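Local coordinates for coat protein (Sulfolobus turreted icosahedral virus, PDB 2BBD) that forms the major building block of the icosahedral virus shell, with an architecture pointing to common ancestry with capsid proteins of eukaryotic and bacterial viruses, at residues Q214-I219 with I293-A298; N227-E232 with L299-N304; V248-L253 with A269-D274. All blocks are in the same frame, centred on the assembly; numbering follows the deposited sequence.

Overall arrangement
The three contacts lie in the C-terminal half of the chain and describe one beta sandwich. Contact 1 is part of the buried interface where its two sheets face each other, strand 210-219 against strand 293-299. Contact 2, with its centre about 10 Å from that of contact 1, lies at the end of the sandwich where the chain turns from 293-299, in one sheet, to 303-313, in the other. Contact 3, its centre about 9 Å from that of contact 1 and about 12 Å from that of contact 2, adds the start of helix 250-261 against edge strand 270-284. Backbone pairing ties them together: Gln214 O to Ile273 N, 2.7 Å, and Thr231 O to Trp250 N, 2.9 Å.

Contact 1 (Q214-I219 with I293-A298); sequences QLVYVI and IEYDLA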
# COMPACT_ATOMS: atom_id res chain seq x y z
N GLN A 214 -2.17 -3.87 -8.76
CA GLN A 214 -0.79 -4.06 -8.39
C GLN A 214 0.04 -2.82 -8.66
O GLN A 214 0.06 -2.30 -9.78
CB GLN A 214 -0.21 -5.23 -9.18
CG GLN A 214 1.22 -5.58 -8.83
CD GLN A 214 1.84 -6.51 -9.84
OE1 GLN A 214 2.91 -7.08 -9.61
NE2 GLN A 214 1.18 -6.66 -10.98
N LEU A 215 0.72 -2.34 -7.62
CA LEU A 215 1.59 -1.19 -7.75
C LEU A 215 3.00 -1.73 -7.87
O LEU A 215 3.45 -2.50 -7.03
CB LEU A 215 1.52 -0.28 -6.52
CG LEU A 215 2.70 0.70 -6.42
CD1 LEU A 215 2.74 1.61 -7.66
CD2 LEU A 215 2.60 1.53 -5.14
N VAL A 216 3.68 -1.35 -8.94
CA VAL A 216 5.04 -1.80 -9.15
C VAL A 216 5.97 -0.62 -9.30
O VAL A 216 5.68 0.31 -10.05
CB VAL A 216 5.17 -2.65 -10.44
CG1 VAL A 216 6.62 -3.11 -10.60
CG2 VAL A 216 4.20 -3.83 -10.39
N TYR A 217 7.07 -0.65 -8.56
CA TYR A 217 8.07 0.40 -8.69
C TYR A 217 9.43 -0.26 -8.64
O TYR A 217 9.61 -1.30 -8.02
CB TYR A 217 7.93 1.49 -7.63
CG TYR A 217 8.01 1.05 -6.20
CD1 TYR A 217 6.90 0.50 -5.56
CD2 TYR A 217 9.17 1.23 -5.46
CE1 TYR A 217 6.95 0.15 -4.21
CE2 TYR A 217 9.23 0.88 -4.10
CZ TYR A 217 8.11 0.34 -3.48
OH TYR A 217 8.15 0.01 -2.14
N VAL A 218 10.39 0.36 -9.33
CA VAL A 218 11.73 -0.18 -9.43
C VAL A 218 12.81 0.77 -8.91
O VAL A 218 12.76 1.97 -9.15
CB VAL A 218 12.00 -0.55 -10.91
CG1 VAL A 218 13.33 -1.22 -11.04
CG2 VAL A 218 10.89 -1.47 -11.41
N ILE A 219 13.78 0.21 -8.21
CA ILE A 219 14.86 1.02 -7.65
C ILE A 219 16.20 0.77 -8.33
O ILE A 219 16.66 -0.37 -8.43
CB ILE A 219 15.04 0.74 -6.14
CG1 ILE A 219 13.75 1.01 -5.37
CG2 ILE A 219 16.18 1.59 -5.59
CD1 ILE A 219 13.24 2.44 -5.46
N ILE A 293 0.45 -17.86 -12.45
CA ILE A 293 0.45 -16.54 -13.07
C ILE A 293 1.64 -15.76 -12.53
O ILE A 293 1.84 -15.66 -11.32
CB ILE A 293 -0.86 -15.78 -12.78
CG1 ILE A 293 -2.06 -16.66 -13.15
CG2 ILE A 293 -0.89 -14.49 -13.59
CD1 ILE A 293 -3.42 -15.98 -12.96
N GLU A 294 2.43 -15.21 -13.45
CA GLU A 294 3.62 -14.44 -13.11
C GLU A 294 3.54 -13.05 -13.72
O GLU A 294 2.79 -12.81 -14.67
CB GLU A 294 4.85 -15.14 -13.70
CG GLU A 294 4.70 -15.42 -15.20
CD GLU A 294 6.00 -15.79 -15.90
OE1 GLU A 294 6.89 -16.41 -15.27
OE2 GLU A 294 6.13 -15.47 -17.11
N TYR A 295 4.30 -12.12 -13.15
CA TYR A 295 4.38 -10.79 -13.73
C TYR A 295 5.86 -10.65 -14.10
O TYR A 295 6.74 -11.08 -13.35
CB TYR A 295 3.88 -9.70 -12.76
CG TYR A 295 4.85 -9.20 -11.71
CD1 TYR A 295 5.72 -8.15 -11.99
CD2 TYR A 295 4.83 -9.71 -10.41
CE1 TYR A 295 6.55 -7.62 -11.00
CE2 TYR A 295 5.65 -9.19 -9.42
CZ TYR A 295 6.51 -8.15 -9.72
OH TYR A 295 7.33 -7.65 -8.74
N ASP A 296 6.11 -10.11 -15.29
CA ASP A 296 7.46 -9.97 -15.81
C ASP A 296 7.78 -8.53 -16.19
O ASP A 296 6.89 -7.75 -16.53
CB ASP A 296 7.62 -10.84 -17.06
CG ASP A 296 7.05 -12.24 -16.87
OD1 ASP A 296 6.47 -12.77 -17.84
OD2 ASP A 296 7.20 -12.81 -15.77
N LEU A 297 9.06 -8.19 -16.14
CA LEU A 297 9.48 -6.85 -16.50
C LEU A 297 10.71 -6.82 -17.40
O LEU A 297 11.53 -7.74 -17.39
CB LEU A 297 9.79 -6.03 -15.24
CG LEU A 297 8.67 -5.72 -14.24
CD1 LEU A 297 9.27 -4.99 -13.04
CD2 LEU A 297 7.58 -4.87 -14.90
N ALA A 298 10.80 -5.77 -18.20
CA ALA A 298 11.94 -5.55 -19.07
C ALA A 298 12.58 -4.32 -18.45
O ALA A 298 11.94 -3.27 -18.36
CB ALA A 298 11.49 -5.24 -20.50
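The amide of Gln214 stands on the ring of Tyr295: its OE1 sits over the centre of one face, 3.3 Å above the plane, and the amide and ring planes are 87° apart. The oxygen's nearest ring atom is Tyr295 CD2, at 3.4 Å. Gln214 gets there with an extended side chain, CG lying anti to the backbone N (chi1 -177°), which carries the amide across the space between two sheets. Tyr295 answers from strand 293-299, its side chain directed so that the ring comes under this amide.

Further along, the polar meeting gives way to branched aliphatic groups. Val216 turns CG2 obliquely to the ring, 4.5 Å from Tyr295 CE1, while its other methyl, CG1, lies 4.1 Å from Leu297 CD1. These two side chains slide past each other in opposite directions, and Leu297 CD1 also reaches Val218 CG2 at 4.2 Å, so one leucine methyl touches two valines. Every second residue of each strand points inward, as expected of extended chains packed face to face. The strand axes are 10.7 Å apart at their closest and run 36° from parallel, the spacing and angle of a beta sandwich whose layers meet through side chains alone.

The amide is not stranded in this core. Tyr233 OH hydrogen-bonds to Gln214 NE2 and Ser307 OG to OE1, fixing the rotation of the group. These bonds hold OE1 over the ring, a contact probably of little attraction in itself; the apolar packing comes from Val216, Val218 and Leu297, with the tyrosine ring beside Val216 CG2.

Contact 2 (N227-E232 with L299-N304); sequences NTDPTE and LQNQDN
Asp229 lays its carboxylate over the turn that follows Leu299, between the side chains of Asn301 and Asp303. Its OD1 accepts from Asn301 ND2 at 2.7 Å, a bent bond that meets the oxygen from above the carboxylate plane, 38° out of it. The other oxygen, OD2, lies 2.7 Å from Asp303 OD2, and the two carboxylate planes are only 19° apart. Asn220 ND2 gives OD2 a hydrogen bond from a nearby loop. The backbone of Asp229 is held too: its N donates to Asn227 OD1 at 2.9 Å, nearly straight and on a lone pair in the carbonyl plane, which makes an Asx turn, and its O accepts from Gln300 N.

Beside this polar cluster, Pro230 and Leu299 face each other as an antiparallel non-hydrogen-bonded pair, in which Leu299 brings CD2 to 3.8 Å from Pro230 CB. Proline, lacking an N-H, costs such a pair no bond. On the solvent side Gln300 bends at its second torsion (chi2 -79°) and crosses Thr231 at about a right angle, with OE1 3.6 Å from Thr231 CG2; a water joins this OE1 to Thr231 OG1.

Short polar residues suit this place because they can bond to the backbone and to one another where the strands give out. Two acid groups would repel if both were charged, and so close an approach suggests that one of the two probably holds a proton; the amides of Asn301 and Asn220 would ease the remaining charge.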
# COMPACT_ATOMS: atom_id res chain seq x y z
N ASN A 227 14.11 6.85 -12.03
CA ASN A 227 14.80 6.26 -13.17
C ASN A 227 13.74 5.88 -14.20
O ASN A 227 12.55 5.93 -13.92
CB ASN A 227 15.53 5.00 -12.72
CG ASN A 227 14.57 3.87 -12.34
OD1 ASN A 227 13.96 3.24 -13.21
ND2 ASN A 227 14.43 3.63 -11.04
N THR A 228 14.18 5.49 -15.39
CA THR A 228 13.27 5.08 -16.44
C THR A 228 13.73 3.73 -16.96
O THR A 228 13.77 3.50 -18.17
CB THR A 228 13.27 6.10 -17.61
OG1 THR A 228 14.61 6.43 -17.97
CG2 THR A 228 12.52 7.36 -17.21
N ASP A 229 14.09 2.84 -16.04
CA ASP A 229 14.57 1.51 -16.40
C ASP A 229 13.50 0.55 -16.89
O ASP A 229 13.76 -0.29 -17.76
CB ASP A 229 15.32 0.85 -15.23
CG ASP A 229 16.63 1.55 -14.92
OD1 ASP A 229 17.20 2.20 -15.82
OD2 ASP A 229 17.10 1.42 -13.77
N PRO A 230 12.28 0.64 -16.34
CA PRO A 230 11.28 -0.31 -16.84
C PRO A 230 10.76 0.09 -18.22
O PRO A 230 10.45 1.26 -18.45
CB PRO A 230 10.20 -0.28 -15.76
CG PRO A 230 10.28 1.10 -15.21
CD PRO A 230 11.77 1.39 -15.18
N THR A 231 10.68 -0.87 -19.13
CA THR A 231 10.20 -0.58 -20.48
C THR A 231 8.96 -1.38 -20.88
O THR A 231 8.15 -0.93 -21.69
CB THR A 231 11.30 -0.83 -21.52
OG1 THR A 231 11.76 -2.19 -21.41
CG2 THR A 231 12.47 0.10 -21.27
N GLU A 232 8.80 -2.56 -20.29
CA GLU A 232 7.67 -3.42 -20.61
C GLU A 232 7.21 -4.24 -19.40
O GLU A 232 8.03 -4.68 -18.59
CB GLU A 232 8.07 -4.39 -21.73
CG GLU A 232 6.93 -5.22 -22.31
CD GLU A 232 6.25 -4.54 -23.49
OE1 GLU A 232 6.91 -3.72 -24.17
OE2 GLU A 232 5.07 -4.84 -23.75
N LEU A 299 13.83 -4.45 -18.01
CA LEU A 299 14.52 -3.34 -17.36
C LEU A 299 15.81 -2.90 -18.05
O LEU A 299 16.59 -3.74 -18.50
CB LEU A 299 14.84 -3.70 -15.91
CG LEU A 299 13.69 -4.16 -15.01
CD1 LEU A 299 14.24 -4.56 -13.65
CD2 LEU A 299 12.67 -3.05 -14.87
N GLN A 300 16.03 -1.59 -18.10
CA GLN A 300 17.23 -1.00 -18.71
C GLN A 300 18.47 -1.25 -17.85
O GLN A 300 19.60 -1.15 -18.34
CB GLN A 300 17.05 0.51 -18.85
CG GLN A 300 15.91 0.96 -19.74
CD GLN A 300 16.28 0.88 -21.21
OE1 GLN A 300 15.96 -0.10 -21.89
NE2 GLN A 300 16.97 1.91 -21.70
N ASN A 301 18.26 -1.53 -16.57
CA ASN A 301 19.36 -1.78 -15.63
C ASN A 301 18.95 -2.87 -14.64
O ASN A 301 17.76 -3.13 -14.45
CB ASN A 301 19.71 -0.50 -14.85
CG ASN A 301 20.43 0.56 -15.70
OD1 ASN A 301 21.52 0.31 -16.21
ND2 ASN A 301 19.83 1.74 -15.83
N GLN A 302 19.92 -3.52 -14.00
CA GLN A 302 19.59 -4.54 -13.02
C GLN A 302 19.14 -3.78 -11.78
O GLN A 302 19.92 -3.04 -11.18
CB GLN A 302 20.81 -5.40 -12.69
CG GLN A 302 20.49 -6.51 -11.69
CD GLN A 302 21.63 -7.49 -11.52
OE1 GLN A 302 22.15 -8.04 -12.50
NE2 GLN A 302 22.03 -7.73 -10.28
N ASP A 303 17.87 -3.94 -11.42
CA ASP A 303 17.33 -3.23 -10.27
C ASP A 303 16.59 -4.14 -9.31
O ASP A 303 16.41 -5.33 -9.55
CB ASP A 303 16.33 -2.15 -10.70
CG ASP A 303 16.86 -1.23 -11.77
OD1 ASP A 303 18.05 -0.84 -11.70
OD2 ASP A 303 16.08 -0.88 -12.68
N ASN A 304 16.14 -3.55 -8.21
CA ASN A 304 15.35 -4.28 -7.24
C ASN A 304 13.91 -3.85 -7.52
O ASN A 304 13.64 -2.66 -7.75
CB ASN A 304 15.80 -3.93 -5.83
CG ASN A 304 17.17 -4.51 -5.51
OD1 ASN A 304 17.51 -5.60 -5.97
ND2 ASN A 304 17.95 -3.80 -4.71
O HOH W 1 14.35 -2.82 -21.07

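Contact 3 (V248-L253 with A269-D274); sequences VSWAAL and ASAIID
Strand 243-249 passes directly into helix 250-261, whose first turn lies over strand 270-284 with Leu253 and Ala271 nearest, their CA atoms 6.6 Å apart. Trp250 and Leu253, three residues apart on the helix, both face the strand, and Ala271 CB fits against the pair of them. This methyl lies over one face of the indole, 3.6 Å from the centroid of the six-membered ring and 21° off its normal, a CH-pi contact displaced toward the rim on the CZ2 side. The single methyl of alanine lets the strand come close under the indole and Leu253. The same side of the indole, from CZ2 to NE1, runs along the backbone of 269-271, with Ser270 N at the edge and in plane, 3.7 Å from Trp250 NE1.

Leu253 forks over the strand. With CG anti to the backbone N (chi1 -167°), it sets CD2 3.6 Å from Ala271 CB and 4.1 Å from Ile273 CD1, and lays CD1 beside the carbonyl oxygen of Ile272. Ile273 crosses it obliquely, reaching back with its CD1 end. Beyond the segments, Trp250 also packs on Val216 and Pro230, and Leu253 on Tyr233, so both side chains enter the interior between the two sheets.

The helix start is secured by Ser249 at the N-cap, whose OG accepts from Ala252 N at 3.0 Å; a small hydroxyl is well matched to this position. A capped helix following an edge strand of one sheet and covering the edge strand of the other closes this side of the beta sandwich, consistent with the jelly-roll architecture of viral capsid proteins.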
# COMPACT_ATOMS: atom_id res chain seq x y z
N VAL A 248 2.34 -4.89 -22.11
CA VAL A 248 2.28 -3.47 -22.40
C VAL A 248 3.61 -2.79 -22.12
O VAL A 248 4.44 -3.32 -21.38
CB VAL A 248 1.17 -2.79 -21.53
CG1 VAL A 248 1.19 -1.29 -21.69
CG2 VAL A 248 -0.19 -3.35 -21.91
N SER A 249 3.81 -1.62 -22.72
CA SER A 249 5.03 -0.86 -22.49
C SER A 249 4.78 -0.08 -21.21
O SER A 249 3.64 0.18 -20.85
CB SER A 249 5.28 0.11 -23.64
OG SER A 249 4.23 1.06 -23.72
N TRP A 250 5.85 0.30 -20.53
CA TRP A 250 5.71 1.05 -19.30
C TRP A 250 5.02 2.38 -19.58
O TRP A 250 4.15 2.81 -18.82
CB TRP A 250 7.09 1.27 -18.68
CG TRP A 250 7.06 1.57 -17.22
CD1 TRP A 250 7.39 2.74 -16.62
CD2 TRP A 250 6.73 0.66 -16.17
NE1 TRP A 250 7.30 2.62 -15.25
CE2 TRP A 250 6.90 1.35 -14.94
CE3 TRP A 250 6.32 -0.68 -16.14
CZ2 TRP A 250 6.67 0.75 -13.71
CZ3 TRP A 250 6.09 -1.28 -14.90
CH2 TRP A 250 6.27 -0.57 -13.70
N ALA A 251 5.38 3.02 -20.69
CA ALA A 251 4.79 4.30 -21.05
C ALA A 251 3.29 4.17 -21.27
O ALA A 251 2.51 5.05 -20.88
CB ALA A 251 5.45 4.86 -22.31
N ALA A 252 2.87 3.07 -21.88
CA ALA A 252 1.45 2.86 -22.13
C ALA A 252 0.72 2.59 -20.82
O ALA A 252 -0.43 2.96 -20.65
CB ALA A 252 1.25 1.69 -23.09
N LEU A 253 1.41 1.93 -19.90
CA LEU A 253 0.81 1.62 -18.61
C LEU A 253 0.65 2.94 -17.85
O LEU A 253 -0.42 3.22 -17.29
CB LEU A 253 1.72 0.65 -17.86
CG LEU A 253 1.21 -0.07 -16.61
CD1 LEU A 253 -0.10 -0.80 -16.90
CD2 LEU A 253 2.30 -1.04 -16.15
N ALA A 269 9.61 5.19 -12.84
CA ALA A 269 9.76 3.78 -12.49
C ALA A 269 8.62 3.18 -11.69
O ALA A 269 8.78 2.12 -11.07
CB ALA A 269 11.08 3.57 -11.74
N SER A 270 7.46 3.83 -11.71
CA SER A 270 6.30 3.35 -10.97
C SER A 270 5.07 3.26 -11.86
O SER A 270 4.83 4.13 -12.69
CB SER A 270 5.99 4.29 -9.81
OG SER A 270 5.56 5.56 -10.28
N ALA A 271 4.28 2.20 -11.66
CA ALA A 271 3.04 2.02 -12.42
C ALA A 271 2.06 1.10 -11.69
O ALA A 271 2.45 0.25 -10.89
CB ALA A 271 3.36 1.47 -13.82
N ILE A 272 0.78 1.29 -11.98
CA ILE A 272 -0.26 0.47 -11.38
C ILE A 272 -1.00 -0.36 -12.42
O ILE A 272 -1.36 0.14 -13.49
CB ILE A 272 -1.29 1.32 -10.64
CG1 ILE A 272 -0.64 1.96 -9.39
CG2 ILE A 272 -2.49 0.46 -10.26
CD1 ILE A 272 -1.52 2.95 -8.67
N ILE A 273 -1.22 -1.63 -12.10
CA ILE A 273 -1.95 -2.53 -12.98
C ILE A 273 -3.32 -2.81 -12.38
O ILE A 273 -3.43 -3.54 -11.40
CB ILE A 273 -1.26 -3.92 -13.13
CG1 ILE A 273 0.07 -3.77 -13.85
CG2 ILE A 273 -2.18 -4.88 -13.86
CD1 ILE A 273 1.19 -3.30 -12.96
N ASP A 274 -4.36 -2.22 -12.97
CA ASP A 274 -5.71 -2.48 -12.50
C ASP A 274 -6.18 -3.70 -13.27
O ASP A 274 -6.54 -3.61 -14.44
CB ASP A 274 -6.63 -1.29 -12.77
CG ASP A 274 -6.31 -0.10 -11.88
OD1 ASP A 274 -5.49 0.75 -12.27
OD2 ASP A 274 -6.88 -0.02 -10.78